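Local atomic coordinates of putative branched-chain amino acid ABC transporter, periplasmic branched-chain amino acid-binding protein (Pseudomonas protegens Pf-5, PDB entry 4RU0), a protein that probably serves as the periplasmic solute-binding component of an ABC transporter, capturing branched-chain amino acids or related small molecules for uptake. Residues 32-37 / 105-110. Sequence-based numbering, arbitrary orientation.
Sequences DQQFFP and PVAVYQ
F35 and V106 lie side by side where the strand that begins at Q34 runs roughly parallel to the 105-110 segment. Starting at F35 CB, the side chain passes the backbone carbonyl of P105, with CB 3.1 Å from P105 O. Because CG is anti to the backbone N (chi1 -177°), the ring then extends alongside V106, whose CG2 meets its edge at CD2, 3.5 Å away; CE2 runs on past the same methyl at 4.0 Å. P37 N lies 3.9 Å above the ring plane, over its centre. A flat aromatic suits this buried place: its edge takes V106, a face takes the P37 backbone, and F97 stacks edge-to-face. The backbone N of F35 also bonds to P105 O at 3.2 Å, a rather bent hydrogen bond (137° at the hydrogen).

Further along, P37, compact and apolar, sets its CG 3.6 Å from Y109 CD1 and also against V106 CG1. Its carbonyl is not idle: one water joins P37 O to the N and OE1 of Q110, while a second links P37 O with Q110 O. Q110 OE1 sits obliquely to the F36 ring, and NE2 bonds weakly to N333 O. In Q34, the bend at chi2 brings NE2 to 2.9 Å from P105 O, beside A107 CB; OE1 accepts from L353 N, which satisfies the buried amide's oxygen.

Strand 34-40 also pairs with strand 76-82, while the irregular 105-110 segment, leading toward helix 114-126, packs against 34-40; a parallel strand pair flanked by helices is typical of the alpha/beta lobes of periplasmic binding proteins.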
loop_
_atom_site.group_PDB
_atom_site.type_symbol
_atom_site.label_atom_id
_atom_site.label_comp_id
_atom_site.label_asym_id
_atom_site.label_seq_id
_atom_site.Cartn_x
_atom_site.Cartn_y
_atom_site.Cartn_z
ATOM N N ASP A 32 9.542 -12.455 26.835
ATOM C CA ASP A 32 9.139 -13.701 26.184
ATOM C C ASP A 32 8.192 -13.463 25.006
ATOM O O ASP A 32 7.981 -14.342 24.172
ATOM C CB ASP A 32 8.479 -14.622 27.200
ATOM C CG ASP A 32 9.269 -14.721 28.482
ATOM O OD1 ASP A 32 10.056 -15.681 28.618
ATOM O OD2 ASP A 32 9.120 -13.829 29.347
ATOM N N GLN A 33 7.622 -12.266 24.954
ATOM C CA GLN A 33 6.701 -11.891 23.895
ATOM C C GLN A 33 7.433 -11.214 22.732
ATOM O O GLN A 33 8.553 -10.738 22.892
ATOM C CB GLN A 33 5.616 -10.969 24.458
ATOM C CG GLN A 33 4.919 -11.529 25.694
ATOM C CD GLN A 33 4.124 -10.478 26.448
ATOM O OE1 GLN A 33 4.550 -9.330 26.570
ATOM N NE2 GLN A 33 2.963 -10.868 26.960
ATOM N N GLN A 34 6.802 -11.200 21.560
ATOM C CA GLN A 34 7.335 -10.504 20.388
ATOM C C GLN A 34 6.702 -9.123 20.278
ATOM O O GLN A 34 5.477 -9.002 20.216
ATOM C CB GLN A 34 7.080 -11.304 19.111
ATOM C CG GLN A 34 7.419 -10.554 17.826
ATOM C CD GLN A 34 8.906 -10.524 17.539
ATOM O OE1 GLN A 34 9.509 -11.548 17.210
ATOM N NE2 GLN A 34 9.511 -9.346 17.668
ATOM N N PHE A 35 7.531 -8.083 20.260
ATOM C CA PHE A 35 7.013 -6.719 20.249
ATOM C C PHE A 35 6.578 -6.273 18.856
ATOM O O PHE A 35 7.287 -6.464 17.870
ATOM C CB PHE A 35 8.048 -5.739 20.802
ATOM C CG PHE A 35 7.554 -4.323 20.875
ATOM C CD1 PHE A 35 6.281 -4.045 21.354
ATOM C CD2 PHE A 35 8.359 -3.271 20.478
ATOM C CE1 PHE A 35 5.820 -2.744 21.424
ATOM C CE2 PHE A 35 7.907 -1.968 20.551
ATOM C CZ PHE A 35 6.635 -1.704 21.024
ATOM N N PHE A 36 5.398 -5.668 18.798
ATOM C CA PHE A 36 4.839 -5.168 17.554
ATOM C C PHE A 36 4.555 -3.681 17.694
ATOM O O PHE A 36 3.474 -3.297 18.136
ATOM C CB PHE A 36 3.559 -5.925 17.203
ATOM C CG PHE A 36 3.252 -5.959 15.736
ATOM C CD1 PHE A 36 3.483 -7.110 14.996
ATOM C CD2 PHE A 36 2.727 -4.845 15.095
ATOM C CE1 PHE A 36 3.196 -7.153 13.647
ATOM C CE2 PHE A 36 2.440 -4.876 13.741
ATOM C CZ PHE A 36 2.674 -6.032 13.015
ATOM N N PRO A 37 5.533 -2.837 17.331
ATOM C CA PRO A 37 5.374 -1.388 17.478
ATOM C C PRO A 37 4.254 -0.853 16.586
ATOM O O PRO A 37 4.127 -1.270 15.431
ATOM C CB PRO A 37 6.740 -0.842 17.050
ATOM C CG PRO A 37 7.310 -1.892 16.164
ATOM C CD PRO A 37 6.820 -3.194 16.711
ATOM N N PRO A 105 11.675 -7.508 21.891
ATOM C CA PRO A 105 12.392 -6.894 20.765
ATOM C C PRO A 105 11.526 -6.612 19.529
ATOM O O PRO A 105 10.439 -7.170 19.381
ATOM C CB PRO A 105 13.459 -7.939 20.435
ATOM C CG PRO A 105 12.804 -9.239 20.783
ATOM C CD PRO A 105 11.911 -8.962 21.967
ATOM N N VAL A 106 12.029 -5.752 18.647
ATOM C CA VAL A 106 11.346 -5.407 17.402
ATOM C C VAL A 106 11.847 -6.283 16.260
ATOM O O VAL A 106 13.051 -6.466 16.099
ATOM C CB VAL A 106 11.560 -3.914 17.034
ATOM C CG1 VAL A 106 11.026 -3.608 15.631
ATOM C CG2 VAL A 106 10.918 -3.006 18.073
ATOM N N ALA A 107 10.927 -6.830 15.475
ATOM C CA ALA A 107 11.309 -7.606 14.303
ATOM C C ALA A 107 11.178 -6.769 13.033
ATOM O O ALA A 107 12.068 -6.765 12.186
ATOM C CB ALA A 107 10.464 -8.862 14.200
ATOM N N VAL A 108 10.054 -6.067 12.914
ATOM C CA VAL A 108 9.768 -5.222 11.762
ATOM C C VAL A 108 9.104 -3.937 12.231
ATOM O O VAL A 108 8.462 -3.910 13.284
ATOM C CB VAL A 108 8.847 -5.924 10.741
ATOM C CG1 VAL A 108 9.586 -7.050 10.027
ATOM C CG2 VAL A 108 7.612 -6.449 11.436
ATOM N N TYR A 109 9.268 -2.869 11.457
ATOM C CA TYR A 109 8.701 -1.583 11.833
ATOM C C TYR A 109 7.900 -0.934 10.698
ATOM O O TYR A 109 8.374 -0.824 9.564
ATOM C CB TYR A 109 9.806 -0.635 12.301
ATOM C CG TYR A 109 9.262 0.625 12.930
ATOM C CD1 TYR A 109 8.960 0.669 14.284
ATOM C CD2 TYR A 109 9.028 1.764 12.166
ATOM C CE1 TYR A 109 8.448 1.817 14.865
ATOM C CE2 TYR A 109 8.518 2.915 12.738
ATOM C CZ TYR A 109 8.230 2.936 14.087
ATOM O OH TYR A 109 7.721 4.077 14.664
ATOM N N GLN A 110 6.687 -0.496 11.023
ATOM C CA GLN A 110 5.800 0.157 10.056
ATOM C C GLN A 110 5.462 1.571 10.502
ATOM O O GLN A 110 4.606 1.764 11.362
ATOM C CB GLN A 110 4.514 -0.648 9.872
ATOM C CG GLN A 110 4.725 -2.014 9.254
ATOM C CD GLN A 110 3.819 -3.075 9.854
ATOM O OE1 GLN A 110 3.653 -3.147 11.071
ATOM N NE2 GLN A 110 3.230 -3.904 9.000
HETATM O O HOH W 1 3.379 0.550 13.362
HETATM O O HOH W 2 5.312 -1.997 13.063
#